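Local coordinates for protein acetamidase (Bacillus halodurans, PDB 2II1) that probably hydrolyses carbon–nitrogen bonds of linear amides and binds calcium ions, at residues A[32-37]-A[181-186]; A[36-41]-A[196-201]; A[58-63]-A[177-182]; A[80-85]-A[130-135]. All coordinates share one frame; numbering follows the deposited sequence.

Contact 1 (A[32-37]-A[181-186]). With CA (calcium ion), chain F; CA (calcium ion), chain E.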
loop_
_atom_site.group_PDB
_atom_site.type_symbol
_atom_site.label_atom_id
_atom_site.label_comp_id
_atom_site.label_asym_id
_atom_site.label_seq_id
_atom_site.Cartn_x
_atom_site.Cartn_y
_atom_site.Cartn_z
ATOM N N PHE A 32 28.051 -7.415 -6.065
ATOM C CA PHE A 32 28.029 -6.061 -6.619
ATOM C C PHE A 32 28.397 -5.140 -5.480
ATOM O O PHE A 32 27.672 -5.090 -4.491
ATOM C CB PHE A 32 26.618 -5.656 -7.111
ATOM C CG PHE A 32 26.186 -6.287 -8.399
ATOM C CD1 PHE A 32 25.792 -7.607 -8.440
ATOM C CD2 PHE A 32 26.106 -5.540 -9.565
ATOM C CE1 PHE A 32 25.388 -8.192 -9.628
ATOM C CE2 PHE A 32 25.675 -6.106 -10.756
ATOM C CZ PHE A 32 25.323 -7.445 -10.789
ATOM N N GLU A 33 29.512 -4.426 -5.587
ATOM C CA GLU A 33 29.817 -3.304 -4.680
ATOM C C GLU A 33 29.182 -2.033 -5.244
ATOM O O GLU A 33 29.323 -1.752 -6.430
ATOM C CB GLU A 33 31.332 -3.116 -4.521
ATOM N N THR A 34 28.502 -1.263 -4.394
ATOM C CA THR A 34 27.714 -0.106 -4.836
ATOM C C THR A 34 28.131 1.213 -4.163
ATOM O O THR A 34 28.591 1.223 -3.034
ATOM C CB THR A 34 26.179 -0.329 -4.543
ATOM O OG1 THR A 34 25.931 -0.103 -3.154
ATOM C CG2 THR A 34 25.712 -1.759 -4.935
ATOM N N LYS A 35 27.963 2.332 -4.858
ATOM C CA LYS A 35 28.048 3.626 -4.179
ATOM C C LYS A 35 26.616 4.043 -3.819
ATOM O O LYS A 35 25.644 3.481 -4.365
ATOM C CB LYS A 35 28.703 4.663 -5.071
ATOM C CG LYS A 35 29.992 4.217 -5.715
ATOM C CD LYS A 35 30.656 5.402 -6.352
ATOM C CE LYS A 35 32.075 5.120 -6.796
ATOM N NZ LYS A 35 32.385 6.033 -7.921
ATOM N N ASP A 36 26.469 4.992 -2.891
ATOM C CA ASP A 36 25.127 5.471 -2.496
ATOM C C ASP A 36 24.566 6.248 -3.669
ATOM O O ASP A 36 25.315 6.490 -4.626
ATOM C CB ASP A 36 25.121 6.275 -1.177
ATOM C CG ASP A 36 25.729 7.682 -1.282
ATOM O OD1 ASP A 36 25.846 8.252 -2.381
ATOM O OD2 ASP A 36 26.075 8.255 -0.225
ATOM N N CYS A 37 23.279 6.615 -3.643
ATOM C CA CYS A 37 22.695 7.210 -4.864
ATOM C C CYS A 37 23.135 8.643 -5.132
ATOM O O CYS A 37 22.748 9.220 -6.142
ATOM C CB CYS A 37 21.166 7.022 -4.997
ATOM S SG CYS A 37 20.131 7.903 -3.915
ATOM N N GLY A 181 22.105 -0.887 -7.678
ATOM C CA GLY A 181 22.590 0.236 -6.915
ATOM C C GLY A 181 21.569 0.706 -5.913
ATOM O O GLY A 181 20.575 0.027 -5.641
ATOM N N ASP A 182 21.835 1.878 -5.362
ATOM C CA ASP A 182 20.865 2.589 -4.555
ATOM C C ASP A 182 20.339 1.764 -3.407
ATOM O O ASP A 182 19.117 1.569 -3.282
ATOM C CB ASP A 182 19.707 3.055 -5.435
ATOM C CG ASP A 182 18.749 3.952 -4.709
ATOM O OD1 ASP A 182 19.226 4.796 -3.932
ATOM O OD2 ASP A 182 17.512 3.839 -4.900
ATOM N N LEU A 183 21.259 1.329 -2.550
ATOM C CA LEU A 183 20.932 0.565 -1.359
ATOM C C LEU A 183 20.401 1.507 -0.279
ATOM O O LEU A 183 20.786 2.677 -0.248
ATOM C CB LEU A 183 22.169 -0.170 -0.846
ATOM C CG LEU A 183 22.914 -1.118 -1.787
ATOM C CD1 LEU A 183 23.987 -1.898 -1.002
ATOM C CD2 LEU A 183 21.961 -2.080 -2.497
ATOM N N HIS A 184 19.503 0.990 0.575
ATOM C CA HIS A 184 18.969 1.727 1.722
ATOM C C HIS A 184 19.085 0.874 2.952
ATOM O O HIS A 184 18.967 -0.347 2.891
ATOM C CB HIS A 184 17.508 2.116 1.568
ATOM C CG HIS A 184 17.237 2.934 0.348
ATOM N ND1 HIS A 184 16.091 2.795 -0.406
ATOM C CD2 HIS A 184 17.979 3.881 -0.268
ATOM C CE1 HIS A 184 16.131 3.639 -1.424
ATOM N NE2 HIS A 184 17.273 4.301 -1.371
ATOM N N ALA A 185 19.305 1.559 4.063
ATOM C CA ALA A 185 19.399 0.948 5.367
ATOM C C ALA A 185 17.989 0.877 5.983
ATOM O O ALA A 185 17.712 0.065 6.878
ATOM C CB ALA A 185 20.361 1.772 6.218
ATOM N N ALA A 186 17.094 1.727 5.482
ATOM C CA ALA A 186 15.718 1.730 5.886
ATOM C C ALA A 186 14.937 2.547 4.897
ATOM O O ALA A 186 15.482 3.488 4.303
ATOM C CB ALA A 186 15.579 2.331 7.270
HETATM CA CA CA F . 17.912 5.840 -2.695
HETATM CA CA CA E . 15.699 5.307 -5.579
HETATM O O HOH W 1 24.326 1.746 -2.636
HETATM O O HOH W 2 23.886 4.117 -6.122
HETATM O O HOH W 3 21.918 4.802 -1.819
HETATM O O HOH W 4 14.704 7.359 -6.114
HETATM O O HOH W 5 16.165 6.389 -3.424
#
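Beside the paired calcium site at the end of strand 176-184, Cys-37 and Thr-34 of segment 32-37 lie against Asp-182 and Leu-183. The carboxylate of Asp-182 bridges the two ions: OD1 binds one calcium at 2.1 Å and OD2 the other at 2.4 Å. Asp-182 CG stands anti to its own N (chi1 -173°), which carries both oxygens to the metals. The ion on OD1 is also held by His-184 NE2 at 2.1 Å and by Glu-198; Asn-155 and Asp-157 help bind the other. Cys-37 packs beside this carboxylate, its CB 3.1 Å from Asp-182 OD1. Thr-34 crosses Leu-183 at about a right angle, OG1 lying 3.4 Å from CD1.

No direct hydrogen bond joins the segments, so water does the joining. Water 1 accepts from Thr-34 OG1 and from Leu-183 N, and donates to Lys-35 O at 2.8 Å. Water 2 donates to Lys-35 O and accepts from Asp-182 N at 3.1 Å. Water 3 accepts from Cys-37 N and is placed to donate to Leu-183 O. Threonine suits its place by offering a hydroxyl to water and a methyl beside Gly-181. Backbone groups of the two segments are thus linked through water, while one shared carboxylate holds both ions close together.

Contact 2 (A[36-41]-A[196-201]). With CA (calcium ion), chain F.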
loop_
_atom_site.group_PDB
_atom_site.type_symbol
_atom_site.label_atom_id
_atom_site.label_comp_id
_atom_site.label_asym_id
_atom_site.label_seq_id
_atom_site.Cartn_x
_atom_site.Cartn_y
_atom_site.Cartn_z
ATOM N N ASP A 36 26.469 4.992 -2.891
ATOM C CA ASP A 36 25.127 5.471 -2.496
ATOM C C ASP A 36 24.566 6.248 -3.669
ATOM O O ASP A 36 25.315 6.490 -4.626
ATOM C CB ASP A 36 25.121 6.275 -1.177
ATOM C CG ASP A 36 25.729 7.682 -1.282
ATOM O OD1 ASP A 36 25.846 8.252 -2.381
ATOM O OD2 ASP A 36 26.075 8.255 -0.225
ATOM N N CYS A 37 23.279 6.615 -3.643
ATOM C CA CYS A 37 22.695 7.210 -4.864
ATOM C C CYS A 37 23.135 8.643 -5.132
ATOM O O CYS A 37 22.748 9.220 -6.142
ATOM C CB CYS A 37 21.166 7.022 -4.997
ATOM S SG CYS A 37 20.131 7.903 -3.915
ATOM N N PHE A 38 23.958 9.202 -4.249
ATOM C CA PHE A 38 24.668 10.454 -4.546
ATOM C C PHE A 38 26.087 10.234 -5.058
ATOM O O PHE A 38 26.837 11.212 -5.188
ATOM C CB PHE A 38 24.730 11.348 -3.304
ATOM C CG PHE A 38 23.423 11.498 -2.632
ATOM C CD1 PHE A 38 22.407 12.238 -3.238
ATOM C CD2 PHE A 38 23.178 10.860 -1.412
ATOM C CE1 PHE A 38 21.163 12.370 -2.642
ATOM C CE2 PHE A 38 21.927 10.985 -0.785
ATOM C CZ PHE A 38 20.918 11.748 -1.396
ATOM N N SER A 39 26.447 8.979 -5.357
ATOM C CA SER A 39 27.849 8.605 -5.642
ATOM C C SER A 39 28.772 9.034 -4.498
ATOM O O SER A 39 29.904 9.469 -4.719
ATOM C CB SER A 39 28.341 9.206 -6.977
ATOM O OG SER A 39 28.029 8.399 -8.104
ATOM N N ASP A 40 28.271 8.922 -3.273
ATOM C CA ASP A 40 29.047 9.172 -2.048
ATOM C C ASP A 40 29.507 10.659 -1.890
ATOM O O ASP A 40 30.481 10.978 -1.166
ATOM C CB ASP A 40 30.218 8.159 -1.965
ATOM C CG ASP A 40 29.757 6.684 -2.067
ATOM O OD1 ASP A 40 28.629 6.332 -1.646
ATOM O OD2 ASP A 40 30.544 5.852 -2.565
ATOM N N GLN A 41 28.778 11.567 -2.555
ATOM C CA GLN A 41 29.138 12.984 -2.595
ATOM C C GLN A 41 28.817 13.743 -1.317
ATOM O O GLN A 41 29.490 14.726 -0.997
ATOM C CB GLN A 41 28.448 13.677 -3.763
ATOM C CG GLN A 41 29.005 13.245 -5.100
ATOM C CD GLN A 41 28.376 13.987 -6.235
ATOM O OE1 GLN A 41 28.734 15.125 -6.488
ATOM N NE2 GLN A 41 27.417 13.361 -6.910
ATOM N N GLY A 196 15.313 7.090 0.861
ATOM C CA GLY A 196 15.379 6.209 2.010
ATOM C C GLY A 196 16.575 6.669 2.806
ATOM O O GLY A 196 17.094 7.757 2.583
ATOM N N VAL A 197 17.027 5.853 3.750
ATOM C CA VAL A 197 18.297 6.145 4.372
ATOM C C VAL A 197 19.312 5.662 3.336
ATOM O O VAL A 197 19.496 4.471 3.181
ATOM C CB VAL A 197 18.485 5.416 5.726
ATOM C CG1 VAL A 197 19.844 5.755 6.328
ATOM C CG2 VAL A 197 17.349 5.797 6.676
ATOM N N GLU A 198 19.930 6.585 2.617
ATOM C CA GLU A 198 20.805 6.252 1.474
ATOM C C GLU A 198 22.176 5.802 1.967
ATOM O O GLU A 198 22.792 6.492 2.790
ATOM C CB GLU A 198 20.984 7.458 0.574
ATOM C CG GLU A 198 19.680 8.099 0.123
ATOM C CD GLU A 198 18.897 7.213 -0.822
ATOM O OE1 GLU A 198 19.484 6.321 -1.481
ATOM O OE2 GLU A 198 17.679 7.382 -0.900
ATOM N N ILE A 199 22.667 4.680 1.429
ATOM C CA ILE A 199 23.911 4.073 1.898
ATOM C C ILE A 199 24.615 3.191 0.848
ATOM O O ILE A 199 23.973 2.607 0.008
ATOM C CB ILE A 199 23.633 3.246 3.185
ATOM C CG1 ILE A 199 24.905 3.077 4.025
ATOM C CG2 ILE A 199 22.939 1.907 2.863
ATOM C CD1 ILE A 199 24.631 2.618 5.414
ATOM N N ALA A 200 25.940 3.123 0.919
ATOM C CA ALA A 200 26.722 2.220 0.095
ATOM C C ALA A 200 26.840 0.856 0.760
ATOM O O ALA A 200 26.607 0.677 1.960
ATOM C CB ALA A 200 28.109 2.770 -0.133
ATOM N N GLY A 201 27.233 -0.106 -0.048
ATOM C CA GLY A 201 27.371 -1.455 0.416
ATOM C C GLY A 201 27.692 -2.461 -0.662
ATOM O O GLY A 201 28.198 -2.118 -1.737
HETATM CA CA CA F . 17.912 5.840 -2.695
HETATM O O HOH W 6 25.690 7.237 2.702
HETATM O O HOH W 3 21.918 4.802 -1.819
HETATM O O HOH W 5 16.165 6.389 -3.424
#
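Asp-36 comes alongside Ala-200, their CA atoms 4.5 Å apart, where segment 36-41 folds through a type I turn from Asp-36 to Ser-39 and then a type I' turn from Phe-38 to Gln-41. Asp-36 lays its CB against the backbone beyond Glu-198, 3.7 Å from Ile-199 C, and Ala-200 presents a methyl small enough to sit 3.9 Å from Asp-40 OD1.

The two aspartates tie the loop together by reciprocal bonds. Asp-36 N gives a nearly straight bond to Asp-40 OD1 (2.8 Å, 172°), and Asp-40 N returns one to Asp-36 OD1 at 2.7 Å; both acceptors are met from above their carboxylate planes. Gln-41 NE2 and Gln-41 N reach Phe-38 O from opposite faces of its carbonyl plane.

Between the segments, water 3 on Cys-37 N is placed to donate to Glu-198 OE1, and water 6 lies between Asp-36 OD2 and Glu-198 O. Phe-38 meets the aliphatic part of Glu-198, CE2 lying 3.8 Å from CG, with ring and carboxylate planes 77° apart. The glutamate chain bends at chi2 (-68°), which turns its carboxylate to the ion: OE1 binds calcium at 2.0 Å and OE2 at 2.4 Å. Gly-196 N also bonds OE2, which probably limits its rotation. This is a bidentate glutamate ligand sharing one calcium site with Asp-182, His-184 and a water, its aliphatic stem flanked by Phe-38 from a loop of consecutive turns.

Contact 3 (A[58-63]-A[177-182]). With CA (calcium ion), chain E; CA (calcium ion), chain F.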
loop_
_atom_site.group_PDB
_atom_site.type_symbol
_atom_site.label_atom_id
_atom_site.label_comp_id
_atom_site.label_asym_id
_atom_site.label_seq_id
_atom_site.Cartn_x
_atom_site.Cartn_y
_atom_site.Cartn_z
ATOM N N ASN A 58 22.379 8.451 -8.834
ATOM C CA ASN A 58 21.849 7.172 -9.274
ATOM C C ASN A 58 22.885 6.346 -10.059
ATOM O O ASN A 58 22.647 5.958 -11.218
ATOM C CB ASN A 58 20.532 7.375 -10.051
ATOM C CG ASN A 58 19.322 7.469 -9.140
ATOM O OD1 ASN A 58 19.157 6.653 -8.226
ATOM N ND2 ASN A 58 18.471 8.461 -9.379
ATOM N N PRO A 59 24.048 6.078 -9.432
ATOM C CA PRO A 59 24.984 5.141 -10.016
ATOM C C PRO A 59 24.541 3.695 -9.809
ATOM O O PRO A 59 24.068 3.334 -8.724
ATOM C CB PRO A 59 26.273 5.432 -9.254
ATOM C CG PRO A 59 25.798 5.889 -7.911
ATOM C CD PRO A 59 24.572 6.672 -8.188
ATOM N N ALA A 60 24.688 2.882 -10.852
ATOM C CA ALA A 60 24.471 1.454 -10.769
ATOM C C ALA A 60 25.785 0.735 -11.117
ATOM O O ALA A 60 26.443 1.104 -12.075
ATOM C CB ALA A 60 23.362 1.040 -11.711
ATOM N N THR A 61 26.175 -0.255 -10.307
ATOM C CA THR A 61 27.309 -1.125 -10.612
ATOM C C THR A 61 26.868 -2.139 -11.677
ATOM O O THR A 61 25.817 -2.754 -11.548
ATOM C CB THR A 61 27.824 -1.844 -9.343
ATOM O OG1 THR A 61 28.265 -0.870 -8.378
ATOM C CG2 THR A 61 28.966 -2.822 -9.676
ATOM N N GLY A 62 27.668 -2.284 -12.730
ATOM C CA GLY A 62 27.307 -3.093 -13.891
ATOM C C GLY A 62 27.776 -2.404 -15.162
ATOM O O GLY A 62 28.501 -1.406 -15.086
ATOM N N PRO A 63 27.352 -2.913 -16.342
ATOM C CA PRO A 63 26.442 -4.038 -16.543
ATOM C C PRO A 63 27.097 -5.414 -16.544
ATOM O O PRO A 63 28.227 -5.560 -16.955
ATOM C CB PRO A 63 25.796 -3.751 -17.899
ATOM C CG PRO A 63 26.618 -2.698 -18.552
ATOM C CD PRO A 63 27.730 -2.297 -17.624
ATOM N N LEU A 177 22.256 -7.754 -19.309
ATOM C CA LEU A 177 22.981 -6.555 -18.850
ATOM C C LEU A 177 22.360 -5.980 -17.588
ATOM O O LEU A 177 21.673 -4.950 -17.621
ATOM C CB LEU A 177 23.102 -5.489 -19.931
ATOM C CG LEU A 177 23.740 -5.967 -21.242
ATOM C CD1 LEU A 177 23.652 -4.845 -22.227
ATOM C CD2 LEU A 177 25.163 -6.431 -21.069
ATOM N N LEU A 178 22.642 -6.674 -16.487
ATOM C CA LEU A 178 22.110 -6.393 -15.148
ATOM C C LEU A 178 23.012 -5.377 -14.431
ATOM O O LEU A 178 24.213 -5.462 -14.509
ATOM C CB LEU A 178 22.045 -7.686 -14.302
ATOM C CG LEU A 178 21.473 -7.639 -12.888
ATOM C CD1 LEU A 178 20.034 -7.108 -12.834
ATOM C CD2 LEU A 178 21.533 -9.018 -12.213
ATOM N N ALA A 179 22.395 -4.421 -13.753
ATOM C CA ALA A 179 23.098 -3.362 -13.033
ATOM C C ALA A 179 22.271 -3.100 -11.771
ATOM O O ALA A 179 21.056 -3.269 -11.789
ATOM C CB ALA A 179 23.187 -2.077 -13.910
ATOM N N LEU A 180 22.914 -2.745 -10.669
ATOM C CA LEU A 180 22.159 -2.470 -9.457
ATOM C C LEU A 180 22.869 -1.477 -8.580
ATOM O O LEU A 180 24.060 -1.236 -8.729
ATOM C CB LEU A 180 21.802 -3.744 -8.688
ATOM C CG LEU A 180 22.876 -4.477 -7.888
ATOM C CD1 LEU A 180 23.291 -3.698 -6.624
ATOM C CD2 LEU A 180 22.362 -5.851 -7.561
ATOM N N GLY A 181 22.105 -0.887 -7.678
ATOM C CA GLY A 181 22.590 0.236 -6.915
ATOM C C GLY A 181 21.569 0.706 -5.913
ATOM O O GLY A 181 20.575 0.027 -5.641
ATOM N N ASP A 182 21.835 1.878 -5.362
ATOM C CA ASP A 182 20.865 2.589 -4.555
ATOM C C ASP A 182 20.339 1.764 -3.407
ATOM O O ASP A 182 19.117 1.569 -3.282
ATOM C CB ASP A 182 19.707 3.055 -5.435
ATOM C CG ASP A 182 18.749 3.952 -4.709
ATOM O OD1 ASP A 182 19.226 4.796 -3.932
ATOM O OD2 ASP A 182 17.512 3.839 -4.900
HETATM CA CA CA E . 15.699 5.307 -5.579
HETATM CA CA CA F . 17.912 5.840 -2.695
HETATM O O HOH W 2 23.886 4.117 -6.122
HETATM O O HOH W 4 14.704 7.359 -6.114
HETATM O O HOH W 5 16.165 6.389 -3.424
#
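A cis peptide bond joins Gly-62 to Pro-63 inside the strand that runs beside Leu-177 and Leu-178. At the backbone angles of Gly-62 (141°/-170°) a CB would jam against the preceding carbonyl O and clash with Leu-178 O, so glycine suits the place. Pro-63 CA points its hydrogen at Leu-178 O, 3.3 Å away, and its ring packs by CB on Leu-177 CB at 3.8 Å.

Next along, Thr-61 and Leu-180 form an antiparallel hydrogen-bonded pair: Thr-61 N bonds Leu-180 O at 2.8 Å, and Leu-180 N bonds Thr-61 O at 3.0 Å. Strands 60-67 and 176-184 are neighbours in a mixed, curled sheet, and their short segments run at 173°, close to exactly antiparallel. Thr-61 and Leu-180 project from the same face, where Phe-32 touches both; the threonine hydroxyl is bonded to Glu-33 O. The methyls of Ala-60 and Ala-179 meet diagonally across the strand pair at 3.8 Å, small enough to lie close together.

Gly-181, bare at CA, admits the carbonyl of Pro-59, whose O comes to 3.9 Å from that atom. Water 2 donates to Pro-59 O at 2.7 Å, carrying a link between the chains to the backbone N of the calcium ligand Asp-182.

Contact 4 (A[80-85]-A[130-135])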
loop_
_atom_site.group_PDB
_atom_site.type_symbol
_atom_site.label_atom_id
_atom_site.label_comp_id
_atom_site.label_asym_id
_atom_site.label_seq_id
_atom_site.Cartn_x
_atom_site.Cartn_y
_atom_site.Cartn_z
ATOM N N LEU A 80 20.991 -13.042 -1.798
ATOM C CA LEU A 80 21.510 -13.868 -0.713
ATOM C C LEU A 80 21.883 -12.983 0.486
ATOM O O LEU A 80 21.640 -13.356 1.636
ATOM C CB LEU A 80 22.705 -14.709 -1.211
ATOM C CG LEU A 80 22.436 -15.626 -2.422
ATOM C CD1 LEU A 80 23.704 -16.384 -2.855
ATOM C CD2 LEU A 80 21.323 -16.610 -2.086
ATOM N N ASP A 81 22.428 -11.790 0.223
ATOM C CA ASP A 81 22.925 -10.917 1.313
ATOM C C ASP A 81 23.100 -9.483 0.870
ATOM O O ASP A 81 23.441 -9.241 -0.263
ATOM C CB ASP A 81 24.275 -11.435 1.828
ATOM C CG ASP A 81 24.788 -10.660 3.038
ATOM O OD1 ASP A 81 24.319 -10.920 4.167
ATOM O OD2 ASP A 81 25.687 -9.807 2.862
ATOM N N ILE A 82 22.870 -8.531 1.776
ATOM C CA ILE A 82 23.182 -7.118 1.509
ATOM C C ILE A 82 23.941 -6.611 2.726
ATOM O O ILE A 82 23.461 -6.741 3.859
ATOM C CB ILE A 82 21.933 -6.234 1.305
ATOM C CG1 ILE A 82 21.014 -6.803 0.237
ATOM C CG2 ILE A 82 22.338 -4.799 0.946
ATOM C CD1 ILE A 82 19.845 -5.885 -0.144
ATOM N N LYS A 83 25.144 -6.094 2.494
ATOM C CA LYS A 83 25.978 -5.519 3.560
ATOM C C LYS A 83 26.036 -4.029 3.318
ATOM O O LYS A 83 26.355 -3.630 2.230
ATOM C CB LYS A 83 27.397 -6.068 3.517
ATOM C CG LYS A 83 27.740 -6.979 4.682
ATOM N N VAL A 84 25.765 -3.210 4.326
ATOM C CA VAL A 84 25.822 -1.765 4.122
ATOM C C VAL A 84 26.986 -1.174 4.887
ATOM O O VAL A 84 27.583 -1.842 5.745
ATOM C CB VAL A 84 24.476 -1.045 4.471
ATOM C CG1 VAL A 84 23.353 -1.549 3.549
ATOM C CG2 VAL A 84 24.111 -1.185 5.959
ATOM N N GLY A 85 27.327 0.063 4.530
ATOM C CA GLY A 85 28.327 0.848 5.245
ATOM C C GLY A 85 27.921 1.259 6.658
ATOM O O GLY A 85 26.860 0.896 7.147
ATOM N N PRO A 130 18.064 -3.634 5.114
ATOM C CA PRO A 130 18.758 -3.377 3.862
ATOM C C PRO A 130 17.933 -3.816 2.679
ATOM O O PRO A 130 17.360 -4.897 2.705
ATOM C CB PRO A 130 20.045 -4.203 3.979
ATOM C CG PRO A 130 19.793 -5.211 5.051
ATOM C CD PRO A 130 18.778 -4.622 5.961
HETATM N N MSE A 131 17.877 -2.969 1.666
HETATM C CA MSE A 131 17.150 -3.254 0.442
HETATM C C MSE A 131 17.896 -2.656 -0.752
HETATM O O MSE A 131 18.759 -1.798 -0.586
HETATM C CB MSE A 131 15.744 -2.681 0.535
HETATM C CG MSE A 131 15.732 -1.234 1.010
HETATM SE SE MSE A 131 14.196 -0.149 0.431
HETATM C CE MSE A 131 14.360 -0.184 -1.625
ATOM N N ILE A 132 17.561 -3.117 -1.956
ATOM C CA ILE A 132 18.088 -2.563 -3.189
ATOM C C ILE A 132 17.043 -1.674 -3.910
ATOM O O ILE A 132 15.962 -2.151 -4.297
ATOM C CB ILE A 132 18.465 -3.698 -4.192
ATOM C CG1 ILE A 132 19.410 -4.709 -3.587
ATOM C CG2 ILE A 132 19.126 -3.129 -5.426
ATOM C CD1 ILE A 132 19.422 -6.010 -4.371
ATOM N N GLY A 133 17.400 -0.420 -4.167
ATOM C CA GLY A 133 16.469 0.521 -4.781
ATOM C C GLY A 133 16.433 0.488 -6.305
ATOM O O GLY A 133 15.375 0.680 -6.914
ATOM N N VAL A 134 17.592 0.312 -6.910
ATOM C CA VAL A 134 17.771 0.320 -8.357
ATOM C C VAL A 134 18.317 -1.034 -8.742
ATOM O O VAL A 134 19.431 -1.391 -8.359
ATOM C CB VAL A 134 18.749 1.425 -8.833
ATOM C CG1 VAL A 134 19.184 1.177 -10.272
ATOM C CG2 VAL A 134 18.117 2.789 -8.690
ATOM N N ILE A 135 17.491 -1.804 -9.442
ATOM C CA ILE A 135 17.910 -3.054 -10.043
ATOM C C ILE A 135 17.216 -3.171 -11.406
ATOM O O ILE A 135 16.014 -3.018 -11.487
ATOM C CB ILE A 135 17.570 -4.256 -9.125
ATOM C CG1 ILE A 135 18.260 -5.535 -9.644
ATOM C CG2 ILE A 135 16.068 -4.426 -8.983
ATOM C CD1 ILE A 135 18.221 -6.684 -8.686
#
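No aromatic ring or other flat side chain takes part here; the nearest thing is the puckered ring of Pro-130, which segment 80-85 meets chiefly at its CB corner. Ile-82 brings its short branch to that corner, CG2 lying 3.8 Å and CB 3.9 Å from Pro-130 CB. Val-84 adds CG1 to the same ring carbon, less closely, at 4.3 Å, while Pro-130 CG lies 4.1 Å from the carbonyl O of Ile-82.

Ile-82 carries most of the contact because its two branches diverge. CG2 stands anti to the backbone N and serves the proline; CG1 lies beside that N (chi1 -53°), and the chain is then extended through chi2 (-173°), which sends CD1 to the two residues after Pro-130. There CD1 rests 3.8 Å from Met-131 CA and 3.7 Å from Ile-132 CG1. The isoleucine and proline side chains meet at a slant, with no polar bond between the segments. Beta-branched residues suit the strand, and the rigid proline gives them a firm apolar surface.

Selenomethionine Met-131 points away from segment 80-85, and its side chain touches His-184 of the calcium site; Leu-183 touches both Ile-82 and Ile-132. Earlier in segment 80-85, Leu-80 and Asp-81 both face Thr-204 in a classic beta bulge, and in segment 130-135 the chain turns a corner at Gly-133. Strand 74-84 belongs to the large mixed sheet and strand 131-136 to the curled sheet carrying calcium ligands, so this is an apolar contact between strands of two different sheets.

Contacts 1, 2 and 3 each hold a ligand of the calcium pair; contact 4 lies beside it, joining strand 74-84 to strand 131-136. Contacts 1 and 2 have centres about 5 Å apart and share Asp-36 and Cys-37; contacts 1 and 3 lie about 10 Å apart and share Gly-181 and Asp-182 of strand 176-184. That strand is flanked in the curled sheet by strands 60-67, 131-136 and 198-199, so contacts 2, 3 and 4 all reach its neighbours or itself. Along the chain contact 4 is nested inside contacts 1 and 3, and contact 3 inside contact 2. Distant parts of the sequence thereby meet around metal ligands such as Asp-182, His-184 and Glu-198.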